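Local coordinates for protein KP700603 (Klebsiella pneumoniae 700603, PDB 5KVK), which is of unknown function but belongs to the competence-damaged protein (CinA) superfamily, some of whose members deamidate nicotinamide mononucleotide, at residues I104-S109 against F157-L162; G120-T125 against R140-G145. All blocks are in the same frame, centred on the assembly; numbering follows the deposited sequence. Where two conformers were deposited one is given.

The two contacts lie on one mixed five-stranded sheet, with centres about 16 Å apart. Interaction 1 is a buried packing of helix 147-165 on the central strand 104-110, its centre about 5 Å from the centre of the chain. Interaction 2 is only partly buried and closes the end of the antiparallel pair 125-132 and 135-142, where the last strand of the sheet gives way to the link into that same helix. Along the chain, both segments of interaction 2 fall between 104-109 and 157-162. The contacts meet through Phe-157, whose ring packs on Met-141 and whose CB touches the ring of Phe-143, so the sheet edge and the helix share one hydrophobic layer.

Interaction 1. Residues I104-S109 against F157-L162; sequences IAIAIS and FAMAAL
Ile-106 is the centre of this contact, meeting three helix residues from the strand. Its side chain divides the work between two branches: Ile-106 CG2, set anti to the backbone N, reaches Ala-158 CB at 4.2 Å, whereas Ile-106 CD1, at the end of an extended chain (chi2 174°), lies 4.0 Å from CD2 of Leu-162 and more loosely against SD of Met-159. Leu-162 has CG anti to its own backbone N (chi1 175°), and its two methyls are shared out between neighbouring isoleucines. While CD2 serves Ile-106, Leu-162 CD1 meets CG2 of Ile-104 at 4.0 Å, the side chains crossing obliquely. At the other end, Ala-158 CB sits 3.8 Å from CD1 of Ile-108. Ala-158 CA is 7.4 Å from Ile-106 CA, the closest approach of the backbones, consistent with its small side chain. No hydrogen bond joins the segments; Ala-158 O accepts one from Trp-130 NE1 on strand 125-132. The alternation of the strand sends these three isoleucines to the helix, and Ala-105 and Ala-107 to helix 86-100 on the other face of the sheet. Segments 104-109 and 157-162 run roughly antiparallel, at 144°; a central strand with helices on both faces is characteristic of a three-layer alpha/beta/alpha fold.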
loop_
_atom_site.group_PDB
_atom_site.type_symbol
_atom_site.label_atom_id
_atom_site.label_comp_id
_atom_site.label_asym_id
_atom_site.label_seq_id
_atom_site.Cartn_x
_atom_site.Cartn_y
_atom_site.Cartn_z
ATOM N N ILE A 104 9.140 -14.372 -0.700
ATOM C CA ILE A 104 9.017 -13.855 -2.065
ATOM C C ILE A 104 8.650 -12.400 -2.016
ATOM O O ILE A 104 7.717 -12.015 -1.289
ATOM C CB ILE A 104 7.945 -14.635 -2.862
ATOM C CG1 ILE A 104 8.241 -16.094 -2.863
ATOM C CG2 ILE A 104 7.715 -14.032 -4.292
ATOM C CD1 ILE A 104 6.979 -16.913 -3.234
ATOM N N ALA A 105 9.321 -11.576 -2.835
ATOM C CA ALA A 105 8.908 -10.165 -2.992
ATOM C C ALA A 105 8.541 -9.895 -4.431
ATOM O O ALA A 105 9.256 -10.322 -5.343
ATOM C CB ALA A 105 10.007 -9.178 -2.589
ATOM N N ILE A 106 7.445 -9.157 -4.632
ATOM C CA ILE A 106 7.120 -8.618 -5.952
ATOM C C ILE A 106 7.327 -7.121 -5.919
ATOM O O ILE A 106 6.862 -6.448 -4.982
ATOM C CB ILE A 106 5.672 -8.927 -6.351
ATOM C CG1 ILE A 106 5.563 -10.417 -6.622
ATOM C CG2 ILE A 106 5.278 -8.090 -7.557
ATOM C CD1 ILE A 106 4.095 -10.798 -6.883
ATOM N N ALA A 107 8.078 -6.583 -6.931
ATOM C CA ALA A 107 8.205 -5.127 -7.054
ATOM C C ALA A 107 7.666 -4.745 -8.425
ATOM O O ALA A 107 7.919 -5.431 -9.418
ATOM C CB ALA A 107 9.683 -4.635 -6.907
ATOM N N ILE A 108 6.918 -3.639 -8.493
ATOM C CA ILE A 108 6.362 -3.190 -9.755
ATOM C C ILE A 108 6.698 -1.697 -9.876
ATOM O O ILE A 108 6.379 -0.928 -8.964
ATOM C CB ILE A 108 4.846 -3.365 -9.790
ATOM C CG1 ILE A 108 4.431 -4.823 -9.510
ATOM C CG2 ILE A 108 4.245 -2.750 -11.123
ATOM C CD1 ILE A 108 2.846 -5.004 -9.519
ATOM N N SER A 109 7.290 -1.305 -10.999
ATOM C CA SER A 109 7.603 0.096 -11.248
ATOM C C SER A 109 7.328 0.402 -12.702
ATOM O O SER A 109 7.848 -0.303 -13.587
ATOM C CB SER A 109 9.091 0.403 -10.911
ATOM O OG SER A 109 9.280 1.807 -11.041
ATOM N N PHE A 157 -1.145 -9.231 -13.951
ATOM C CA PHE A 157 0.055 -9.862 -14.501
ATOM C C PHE A 157 1.029 -10.278 -13.396
ATOM O O PHE A 157 1.612 -11.376 -13.459
ATOM C CB PHE A 157 0.752 -8.943 -15.494
ATOM C CG PHE A 157 1.949 -9.603 -16.160
ATOM C CD1 PHE A 157 3.249 -9.224 -15.819
ATOM C CD2 PHE A 157 1.754 -10.614 -17.103
ATOM C CE1 PHE A 157 4.349 -9.856 -16.446
ATOM C CE2 PHE A 157 2.841 -11.243 -17.697
ATOM C CZ PHE A 157 4.134 -10.864 -17.344
ATOM N N ALA A 158 1.217 -9.421 -12.381
ATOM C CA ALA A 158 2.152 -9.757 -11.296
ATOM C C ALA A 158 1.758 -11.091 -10.670
ATOM O O ALA A 158 2.605 -11.975 -10.428
ATOM C CB ALA A 158 2.137 -8.638 -10.258
ATOM N N MET A 159 0.450 -11.284 -10.459
ATOM C CA MET A 159 -0.021 -12.478 -9.746
ATOM C C MET A 159 -0.038 -13.687 -10.656
ATOM O O MET A 159 0.352 -14.788 -10.228
ATOM C CB MET A 159 -1.407 -12.248 -9.145
ATOM C CG MET A 159 -1.385 -11.203 -7.966
ATOM S SD MET A 159 -0.241 -11.714 -6.707
ATOM C CE MET A 159 -1.228 -13.044 -6.035
ATOM N N ALA A 160 -0.460 -13.488 -11.917
ATOM C CA ALA A 160 -0.536 -14.619 -12.855
ATOM C C ALA A 160 0.863 -15.192 -13.133
ATOM O O ALA A 160 1.065 -16.409 -13.141
ATOM C CB ALA A 160 -1.167 -14.180 -14.150
ATOM N N ALA A 161 1.853 -14.309 -13.279
ATOM C CA ALA A 161 3.241 -14.748 -13.478
ATOM C C ALA A 161 3.780 -15.431 -12.234
ATOM O O ALA A 161 4.468 -16.457 -12.330
ATOM C CB ALA A 161 4.092 -13.537 -13.832
ATOM N N LEU A 162 3.464 -14.884 -11.059
ATOM C CA LEU A 162 3.863 -15.555 -9.827
ATOM C C LEU A 162 3.260 -16.940 -9.768
ATOM O O LEU A 162 3.940 -17.909 -9.394
ATOM C CB LEU A 162 3.425 -14.732 -8.622
ATOM C CG LEU A 162 3.712 -15.446 -7.274
ATOM C CD1 LEU A 162 5.207 -15.610 -6.957
ATOM C CD2 LEU A 162 3.036 -14.635 -6.176
#

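Interaction 2. Residues G120-T125 against R140-G145; sequences GTPAGT and RMRFTG
A bend at chi2 (-104°), following a chi1 of -162° that sets CG anti to the backbone N, carries the Arg-142 side chain across Thr-125 to Pro-122. There the guanidinium presents its edge to the proline, with Arg-142 NH2 3.2 Å from Pro-122 CB, and the two side chains cross at about a right angle. On the way, CG of Arg-142 passes 3.5 Å from OG1 of Thr-125. Thr-125 OG1, beside its own backbone N at chi1 -57°, donates to Pro-122 O at 2.8 Å. The same carbonyl accepts Thr-125 N, so two bonds grip it and secure the type II turn from Pro-122 to Thr-125. The other Thr-125 branch, CG2, lies 3.9 Å from Arg-140 CD. Between the backbones, Phe-143 N donates to Gly-124 O at 2.8 Å, approaching from above the carbonyl plane, and Gly-124 CA makes a CA-H...O contact with Phe-143 O at 3.5 Å. Thr-125 and Arg-142 form the antiparallel, non-hydrogen-bonded pair beside this bond. The contact thus ends the pairing of strands 125-132 and 135-142, while Gly-124 and Thr-125 also make backbone hydrogen bonds with Tyr-111 and the Phe-143 side chain packs on Val-126, Phe-128 and helix 147-165.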
loop_
_atom_site.group_PDB
_atom_site.type_symbol
_atom_site.label_atom_id
_atom_site.label_comp_id
_atom_site.label_asym_id
_atom_site.label_seq_id
_atom_site.Cartn_x
_atom_site.Cartn_y
_atom_site.Cartn_z
ATOM N N GLY A 120 10.894 9.315 -22.696
ATOM C CA GLY A 120 10.192 8.789 -23.848
ATOM C C GLY A 120 9.534 7.438 -23.618
ATOM O O GLY A 120 8.803 6.977 -24.508
ATOM N N THR A 121 9.742 6.818 -22.453
ATOM C CA THR A 121 9.158 5.507 -22.162
ATOM C C THR A 121 7.646 5.648 -22.324
ATOM O O THR A 121 7.049 6.523 -21.673
ATOM C CB THR A 121 9.454 5.017 -20.740
ATOM O OG1 THR A 121 10.882 4.899 -20.517
ATOM C CG2 THR A 121 8.824 3.656 -20.495
ATOM N N PRO A 122 6.991 4.846 -23.160
ATOM C CA PRO A 122 5.563 5.074 -23.402
ATOM C C PRO A 122 4.729 4.762 -22.174
ATOM O O PRO A 122 5.024 3.843 -21.397
ATOM C CB PRO A 122 5.229 4.118 -24.556
ATOM C CG PRO A 122 6.558 3.630 -25.087
ATOM C CD PRO A 122 7.492 3.668 -23.903
ATOM N N ALA A 123 3.666 5.549 -22.004
ATOM C CA ALA A 123 2.667 5.235 -20.997
ATOM C C ALA A 123 2.277 3.770 -21.139
ATOM O O ALA A 123 2.201 3.240 -22.257
ATOM C CB ALA A 123 1.433 6.146 -21.149
ATOM N N GLY A 124 2.068 3.127 -20.002
ATOM C CA GLY A 124 1.772 1.688 -19.947
ATOM C C GLY A 124 2.968 0.782 -19.780
ATOM O O GLY A 124 2.801 -0.418 -19.516
ATOM N N THR A 125 4.170 1.299 -19.905
ATOM C CA THR A 125 5.342 0.487 -19.633
ATOM C C THR A 125 5.527 0.217 -18.136
ATOM O O THR A 125 5.538 1.140 -17.302
ATOM C CB THR A 125 6.581 1.179 -20.197
ATOM O OG1 THR A 125 6.437 1.434 -21.619
ATOM C CG2 THR A 125 7.825 0.311 -19.962
ATOM N N ARG A 140 9.705 -6.829 -18.453
ATOM C CA ARG A 140 9.063 -5.590 -18.897
ATOM C C ARG A 140 7.799 -5.909 -19.677
ATOM O O ARG A 140 7.811 -6.760 -20.584
ATOM C CB ARG A 140 9.989 -4.737 -19.766
ATOM C CG ARG A 140 9.528 -3.250 -19.803
ATOM C CD ARG A 140 10.427 -2.483 -20.712
ATOM N NE ARG A 140 10.216 -2.951 -22.070
ATOM C CZ ARG A 140 10.869 -2.488 -23.124
ATOM N NH1 ARG A 140 11.811 -1.566 -22.964
ATOM N NH2 ARG A 140 10.610 -2.977 -24.329
ATOM N N MET A 141 6.739 -5.158 -19.382
ATOM C CA MET A 141 5.513 -5.196 -20.173
ATOM C C MET A 141 5.151 -3.784 -20.620
ATOM O O MET A 141 5.600 -2.800 -20.037
ATOM C CB MET A 141 4.350 -5.821 -19.383
ATOM C CG MET A 141 4.673 -7.245 -18.874
ATOM S SD MET A 141 4.728 -8.426 -20.178
ATOM C CE MET A 141 3.009 -8.610 -20.685
ATOM N N ARG A 142 4.343 -3.686 -21.676
ATOM C CA ARG A 142 3.767 -2.390 -22.075
ATOM C C ARG A 142 2.273 -2.592 -22.255
ATOM O O ARG A 142 1.857 -3.085 -23.290
ATOM C CB ARG A 142 4.410 -1.852 -23.351
ATOM C CG ARG A 142 4.178 -0.361 -23.563
ATOM C CD ARG A 142 3.155 -0.075 -24.602
ATOM N NE ARG A 142 3.309 1.301 -25.063
ATOM C CZ ARG A 142 2.711 1.809 -26.141
ATOM N NH1 ARG A 142 1.883 1.055 -26.862
ATOM N NH2 ARG A 142 2.924 3.076 -26.488
ATOM N N PHE A 143 1.460 -2.200 -21.267
ATOM C CA PHE A 143 0.037 -2.454 -21.355
ATOM C C PHE A 143 -0.655 -1.352 -22.126
ATOM O O PHE A 143 -0.211 -0.196 -22.142
ATOM C CB PHE A 143 -0.563 -2.558 -19.964
ATOM C CG PHE A 143 0.067 -3.621 -19.150
ATOM C CD1 PHE A 143 1.006 -3.319 -18.157
ATOM C CD2 PHE A 143 -0.262 -4.944 -19.370
ATOM C CE1 PHE A 143 1.584 -4.339 -17.418
ATOM C CE2 PHE A 143 0.344 -5.983 -18.609
ATOM C CZ PHE A 143 1.257 -5.670 -17.623
ATOM N N THR A 144 -1.762 -1.712 -22.748
ATOM C CA THR A 144 -2.604 -0.792 -23.496
ATOM C C THR A 144 -3.804 -0.424 -22.615
ATOM O O THR A 144 -4.183 -1.175 -21.722
ATOM C CB THR A 144 -3.029 -1.446 -24.821
ATOM O OG1 THR A 144 -1.854 -1.915 -25.519
ATOM C CG2 THR A 144 -3.759 -0.486 -25.693
ATOM N N GLY A 145 -4.390 0.738 -22.856
ATOM C CA GLY A 145 -5.551 1.155 -22.081
ATOM C C GLY A 145 -5.286 2.395 -21.225
ATOM O O GLY A 145 -4.167 2.896 -21.121
#